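PDB 4ETM: Low molecular weight protein-tyrosine-phosphatase YfkJ from Bacillus subtilis, which removes phosphate from phosphotyrosine-containing proteins as a low molecular weight protein tyrosine phosphatase and takes part in resistance to ethanol stress. Local coordinates for residues A[46-49]-A[50-54]; A[74-78]-A[79-83]; A[150-153]-A[154-158]. One frame throughout, in Å; residues are numbered along the deposited sequence.

Contact 1: A[46-49]-A[50-54]; sequences KGLE and GKIKA
L48 and I52 meet on the inner side of this turn, CD1 of L48 lying 4.2 Å from CD1 of I52. Both are branched aliphatic residues suited to a buried place: helix 149-170 lies against the two, Q168 at L48 and L164 at I52, and F39 of helix 31-45 adds to the packing round I52. The carbonyl O of L48 accepts two N-H groups, that of K51 at 2.9 Å from well above the carbonyl plane and that of I52 at 3.0 Å, almost head-on to the carbonyl (C=O...N 175°). The outer side is looser. Beyond CB, the side chain of E49 does not reach the following segment; it lies on A44 of helix 31-45, at an exposed position, and G50 forms the exposed bend. With CG opposite the backbone N (chi1 -175°) and a bend at chi2, the chain of K51 leaves the turn, and NZ is hydrogen-bonded to the carbonyl oxygens of R15 and S17. Before the turn G47, with positive phi, ends helix 31-45 in a Schellman motif, a place where a residue lacking CB fits easily. The chemistry implies a backbone-held turn: one doubly used carbonyl fixes the start of strand 52-58, while the aliphatic pair faces the core.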
# COMPACT_ATOMS: atom_id res chain seq x y z
N LYS A 46 6.06 24.64 -19.27
CA LYS A 46 6.41 23.93 -20.49
C LYS A 46 5.42 24.25 -21.60
O LYS A 46 5.57 23.76 -22.72
CB LYS A 46 6.43 22.42 -20.24
CG LYS A 46 7.44 21.98 -19.19
CD LYS A 46 8.83 21.84 -19.77
CE LYS A 46 9.76 21.17 -18.78
NZ LYS A 46 11.13 20.94 -19.32
N GLY A 47 4.42 25.06 -21.30
CA GLY A 47 3.39 25.41 -22.27
C GLY A 47 2.47 24.24 -22.56
O GLY A 47 2.07 24.01 -23.71
N LEU A 48 2.12 23.48 -21.52
CA LEU A 48 1.28 22.30 -21.72
C LEU A 48 -0.08 22.41 -21.04
O LEU A 48 -0.77 21.40 -20.86
CB LEU A 48 2.01 21.04 -21.25
CG LEU A 48 3.26 20.70 -22.08
CD1 LEU A 48 4.09 19.68 -21.35
CD2 LEU A 48 2.89 20.19 -23.47
N GLU A 49 -0.47 23.63 -20.67
CA GLU A 49 -1.76 23.87 -20.03
C GLU A 49 -2.94 23.37 -20.87
O GLU A 49 -3.99 23.06 -20.33
CB GLU A 49 -1.97 25.35 -19.70
CG GLU A 49 -1.14 25.86 -18.54
CD GLU A 49 -1.95 26.64 -17.51
OE1 GLU A 49 -2.43 27.75 -17.83
OE2 GLU A 49 -2.10 26.13 -16.37
N GLY A 50 -2.75 23.29 -22.18
CA GLY A 50 -3.81 22.87 -23.08
C GLY A 50 -3.81 21.38 -23.36
O GLY A 50 -4.66 20.89 -24.12
N LYS A 51 -2.87 20.65 -22.76
CA LYS A 51 -2.73 19.22 -23.02
C LYS A 51 -2.80 18.36 -21.77
O LYS A 51 -3.25 17.21 -21.82
CB LYS A 51 -1.42 18.93 -23.75
CG LYS A 51 -1.26 17.48 -24.18
CD LYS A 51 -2.38 17.05 -25.10
CE LYS A 51 -2.32 15.57 -25.42
NZ LYS A 51 -3.09 15.20 -26.65
N ILE A 52 -2.34 18.90 -20.64
CA ILE A 52 -2.34 18.14 -19.39
C ILE A 52 -3.18 18.81 -18.30
O ILE A 52 -3.06 20.01 -18.06
CB ILE A 52 -0.89 17.94 -18.86
CG1 ILE A 52 -0.04 17.24 -19.91
CG2 ILE A 52 -0.91 17.13 -17.57
CD1 ILE A 52 1.40 17.03 -19.47
N LYS A 53 -4.03 18.03 -17.64
CA LYS A 53 -4.85 18.52 -16.54
C LYS A 53 -4.58 17.70 -15.29
O LYS A 53 -4.48 16.47 -15.36
CB LYS A 53 -6.33 18.44 -16.90
CG LYS A 53 -7.22 19.21 -15.94
CD LYS A 53 -8.68 19.16 -16.34
CE LYS A 53 -9.54 19.93 -15.35
NZ LYS A 53 -10.97 19.99 -15.79
N ALA A 54 -4.46 18.36 -14.14
CA ALA A 54 -4.22 17.63 -12.89
C ALA A 54 -5.31 17.89 -11.84
O ALA A 54 -5.97 18.93 -11.87
CB ALA A 54 -2.84 17.98 -12.32

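Contact 2: A[74-78]-A[79-83]; sequences EILRR and EGISF
F83 takes chi1 of 47°, which sets its ring between its own backbone N and carbonyl carbon and turns it back onto L76, whose CG is anti to the carbonyl carbon (chi1 -65°). CD1 of L76 thereby comes within 3.8 Å of CD1 of F83, approaching the ring obliquely, while CG of R77 lies at the ring edge. The other branch of L76 serves I81: its CD2 is 4.1 Å from CG2 of I81. A leucine suits this place because its forked end reaches two apolar partners at once, and A37 of helix 31-45 packs against both L76 and I81.

The backbone between these side chains closes helix 70-78. E79 N continues the helical pattern to I75 O, G80 N reaches R77 O at 3.0 Å, and I81 N binds L76 O at 2.9 Å in a nearly straight bond (N-H...O 170°). G80 has positive phi, and the whole is a Schellman motif; glycine adopts that backbone shape with little strain.

On another side of the helix end, R78 and E79 run side by side. NE of R78 donates to OE2 of E79 at 3.2 Å in a salt bridge, using the anti side of the carboxylate, with OE2 close to the guanidinium plane; the two planes stand steeply to each other, so this is a single-point grip. CD1 of I75 lies over one face, toward its rim, and NH1 forms a salt bridge with E150 OE1 of helix 149-170. The two carboxylates probably limit the rotation of the guanidinium and offset its charge, and the contact implies a helix end closed by backbone bonds, with L76 packed on I81 and F83 on one flank and an ionic link on another.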
# COMPACT_ATOMS: atom_id res chain seq x y z
N GLU A 74 1.61 27.35 3.10
CA GLU A 74 2.81 28.14 3.32
C GLU A 74 3.90 27.80 2.31
O GLU A 74 4.54 28.70 1.78
CB GLU A 74 3.35 27.96 4.74
CG GLU A 74 2.55 28.69 5.79
CD GLU A 74 3.36 28.91 7.05
OE1 GLU A 74 3.23 28.09 7.98
OE2 GLU A 74 4.12 29.90 7.10
N ILE A 75 4.08 26.51 2.05
CA ILE A 75 5.04 26.07 1.06
C ILE A 75 4.69 26.69 -0.28
O ILE A 75 5.54 27.30 -0.92
CB ILE A 75 5.05 24.54 0.91
CG1 ILE A 75 5.75 23.88 2.10
CG2 ILE A 75 5.71 24.13 -0.41
CD1 ILE A 75 7.22 24.21 2.21
N LEU A 76 3.43 26.55 -0.68
CA LEU A 76 2.99 27.06 -1.98
C LEU A 76 3.15 28.58 -2.09
O LEU A 76 3.59 29.08 -3.12
CB LEU A 76 1.56 26.59 -2.31
CG LEU A 76 1.41 25.07 -2.50
CD1 LEU A 76 -0.04 24.66 -2.80
CD2 LEU A 76 2.34 24.56 -3.59
N ARG A 77 2.83 29.30 -1.02
CA ARG A 77 3.04 30.74 -1.02
C ARG A 77 4.51 31.06 -1.28
O ARG A 77 4.82 31.97 -2.05
CB ARG A 77 2.61 31.36 0.31
CG ARG A 77 1.11 31.44 0.50
CD ARG A 77 0.75 32.25 1.74
NE ARG A 77 -0.58 31.90 2.23
CZ ARG A 77 -0.81 31.09 3.26
NH1 ARG A 77 0.20 30.56 3.93
NH2 ARG A 77 -2.06 30.82 3.62
N ARG A 78 5.40 30.31 -0.63
CA ARG A 78 6.83 30.52 -0.81
C ARG A 78 7.22 30.32 -2.26
O ARG A 78 7.99 31.10 -2.82
CB ARG A 78 7.65 29.58 0.06
CG ARG A 78 9.09 29.49 -0.42
CD ARG A 78 9.93 28.64 0.46
NE ARG A 78 9.95 27.23 0.07
CZ ARG A 78 10.35 26.27 0.89
NH1 ARG A 78 10.73 26.60 2.12
NH2 ARG A 78 10.36 25.01 0.51
N GLU A 79 6.69 29.27 -2.86
CA GLU A 79 7.00 28.95 -4.24
C GLU A 79 6.25 29.86 -5.21
O GLU A 79 6.41 29.75 -6.42
CB GLU A 79 6.67 27.49 -4.54
CG GLU A 79 7.33 26.50 -3.58
CD GLU A 79 8.81 26.33 -3.85
OE1 GLU A 79 9.20 26.36 -5.04
OE2 GLU A 79 9.58 26.17 -2.88
N GLY A 80 5.42 30.75 -4.67
CA GLY A 80 4.61 31.62 -5.50
C GLY A 80 3.66 30.86 -6.40
O GLY A 80 3.41 31.25 -7.55
N ILE A 81 3.14 29.74 -5.89
CA ILE A 81 2.21 28.91 -6.63
C ILE A 81 0.81 29.02 -6.04
O ILE A 81 0.62 28.93 -4.83
CB ILE A 81 2.67 27.44 -6.60
CG1 ILE A 81 3.96 27.29 -7.41
CG2 ILE A 81 1.57 26.52 -7.11
CD1 ILE A 81 4.60 25.92 -7.29
N SER A 82 -0.18 29.22 -6.90
CA SER A 82 -1.56 29.37 -6.47
C SER A 82 -2.22 28.04 -6.10
O SER A 82 -1.80 26.98 -6.56
CB SER A 82 -2.38 30.06 -7.57
OG SER A 82 -3.77 29.96 -7.30
N PHE A 83 -3.25 28.12 -5.26
CA PHE A 83 -4.07 26.95 -4.93
C PHE A 83 -5.53 27.34 -4.77
O PHE A 83 -6.29 26.66 -4.08
CB PHE A 83 -3.58 26.23 -3.67
CG PHE A 83 -3.29 27.15 -2.51
CD1 PHE A 83 -2.07 27.80 -2.40
CD2 PHE A 83 -4.24 27.36 -1.51
CE1 PHE A 83 -1.80 28.64 -1.34
CE2 PHE A 83 -3.97 28.21 -0.45
CZ PHE A 83 -2.75 28.84 -0.36

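Contact 3: A[150-153]-A[154-158]; sequences EEVC and QLIKT
E150, the first residue here, meets the next turn of helix 149-170 through its backbone: its carbonyl O accepts from Q154 N at 3.1 Å. Its carboxylate goes to R78 of helix 70-78, a suitable task for a long acid at an exposed position.

At E151 the carbonyl O receives L155 N at 3.0 Å and is also overhung by the leucine side chain, CG of L155 lying 3.2 Å from E151 O. L155 then packs on L137 and P141, and P141 also touches the side chain of E151.

V152 supplies the main apolar step. Its CG1, anti to the backbone N (chi1 168°), is directed toward the next turn and comes to 3.6 Å from CD1 of I156; the two beta-branched side chains lie alongside each other and point the same way. Their shared row faces helix 31-45, where V152 touches R31 and I156 touches A35 and I38. Between them V152 O accepts I156 N at 2.8 Å.

C153 closes the segment. Its SG is 3.9 Å from CD of K157, so sulfur meets the aliphatic part of the lysine, whose chain passes over C153 O before bending at chi3. That carbonyl accepts K157 N at 2.9 Å. The small, weakly polar cysteine suits a buried place against I75 and R78 of helix 70-78, whereas K157 NZ has a weak, long ion pair with E79.

The i to i+4 bonds are those of an alpha-helix, and the sorting of buried V152, C153 and I156 from exposed E150, Q154 and T158 makes it amphipathic. This one packs beside the active site of the low molecular weight phosphatase fold, with V152 against the side chain of the active-site residue R31.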
# COMPACT_ATOMS: atom_id res chain seq x y z
N GLU A 150 8.96 20.77 4.77
CA GLU A 150 10.10 21.11 3.93
C GLU A 150 10.58 19.92 3.10
O GLU A 150 10.83 20.05 1.90
CB GLU A 150 11.24 21.67 4.76
CG GLU A 150 11.00 23.08 5.24
CD GLU A 150 11.38 24.14 4.23
OE1 GLU A 150 11.48 25.33 4.61
OE2 GLU A 150 11.59 23.79 3.06
N GLU A 151 10.70 18.74 3.72
CA GLU A 151 11.24 17.59 2.99
C GLU A 151 10.20 17.07 1.99
O GLU A 151 10.57 16.53 0.95
CB GLU A 151 11.70 16.48 3.94
CG GLU A 151 10.57 15.72 4.60
CD GLU A 151 11.06 14.55 5.45
OE1 GLU A 151 10.21 13.89 6.08
OE2 GLU A 151 12.28 14.28 5.48
N VAL A 152 8.92 17.25 2.32
CA VAL A 152 7.83 16.87 1.43
C VAL A 152 7.87 17.77 0.19
O VAL A 152 7.76 17.29 -0.93
CB VAL A 152 6.46 16.94 2.14
CG1 VAL A 152 5.33 16.83 1.14
CG2 VAL A 152 6.36 15.84 3.17
N CYS A 153 8.06 19.07 0.39
CA CYS A 153 8.23 19.98 -0.74
C CYS A 153 9.37 19.53 -1.67
O CYS A 153 9.20 19.46 -2.89
CB CYS A 153 8.51 21.40 -0.24
SG CYS A 153 8.78 22.63 -1.55
N GLN A 154 10.53 19.23 -1.09
CA GLN A 154 11.68 18.83 -1.90
C GLN A 154 11.38 17.58 -2.70
O GLN A 154 11.66 17.52 -3.90
CB GLN A 154 12.94 18.64 -1.04
CG GLN A 154 13.65 19.95 -0.73
CD GLN A 154 14.82 19.77 0.24
OE1 GLN A 154 15.16 18.66 0.64
NE2 GLN A 154 15.44 20.89 0.62
N LEU A 155 10.79 16.59 -2.04
CA LEU A 155 10.46 15.33 -2.69
C LEU A 155 9.43 15.51 -3.79
O LEU A 155 9.55 14.93 -4.86
CB LEU A 155 9.97 14.32 -1.65
CG LEU A 155 11.06 13.81 -0.69
CD1 LEU A 155 10.42 13.06 0.44
CD2 LEU A 155 12.06 12.94 -1.43
N ILE A 156 8.41 16.31 -3.52
CA ILE A 156 7.33 16.47 -4.47
C ILE A 156 7.78 17.30 -5.68
O ILE A 156 7.34 17.04 -6.80
CB ILE A 156 6.07 17.02 -3.81
CG1 ILE A 156 5.43 15.93 -2.95
CG2 ILE A 156 5.09 17.50 -4.84
CD1 ILE A 156 4.15 16.37 -2.22
N LYS A 157 8.69 18.26 -5.46
CA LYS A 157 9.26 18.99 -6.59
C LYS A 157 9.99 18.08 -7.57
O LYS A 157 9.70 18.10 -8.76
CB LYS A 157 10.17 20.12 -6.12
CG LYS A 157 9.41 21.34 -5.62
CD LYS A 157 10.33 22.41 -5.07
CE LYS A 157 11.17 23.04 -6.17
NZ LYS A 157 12.04 24.11 -5.62
N THR A 158 10.92 17.28 -7.07
CA THR A 158 11.69 16.40 -7.94
C THR A 158 10.80 15.33 -8.58
O THR A 158 10.94 15.00 -9.76
CB THR A 158 12.87 15.74 -7.20
OG1 THR A 158 12.40 14.91 -6.14
CG2 THR A 158 13.77 16.81 -6.62

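Contact 1 follows a helix end and contact 2 spans one; each contains a Schellman glycine, whereas contact 3 is uninterrupted helix. Contact 1 is the more buried, leading into edge strand 52-58; contacts 2 and 3 mix buried apolar residues with exposed charged ones. Helix 31-45 touches all three contacts; helix 149-170 carries contact 3 and touches the other two. Contact 1 stands apart, its nearest atoms about 10 Å from either of the others. Contacts 2 and 3 touch directly, helix 70-78 against helix 149-170, by packing and by charge. A salt bridge lies within contact 2, and another ties it to contact 3; contact 1 relies on backbone bonds and aliphatic packing.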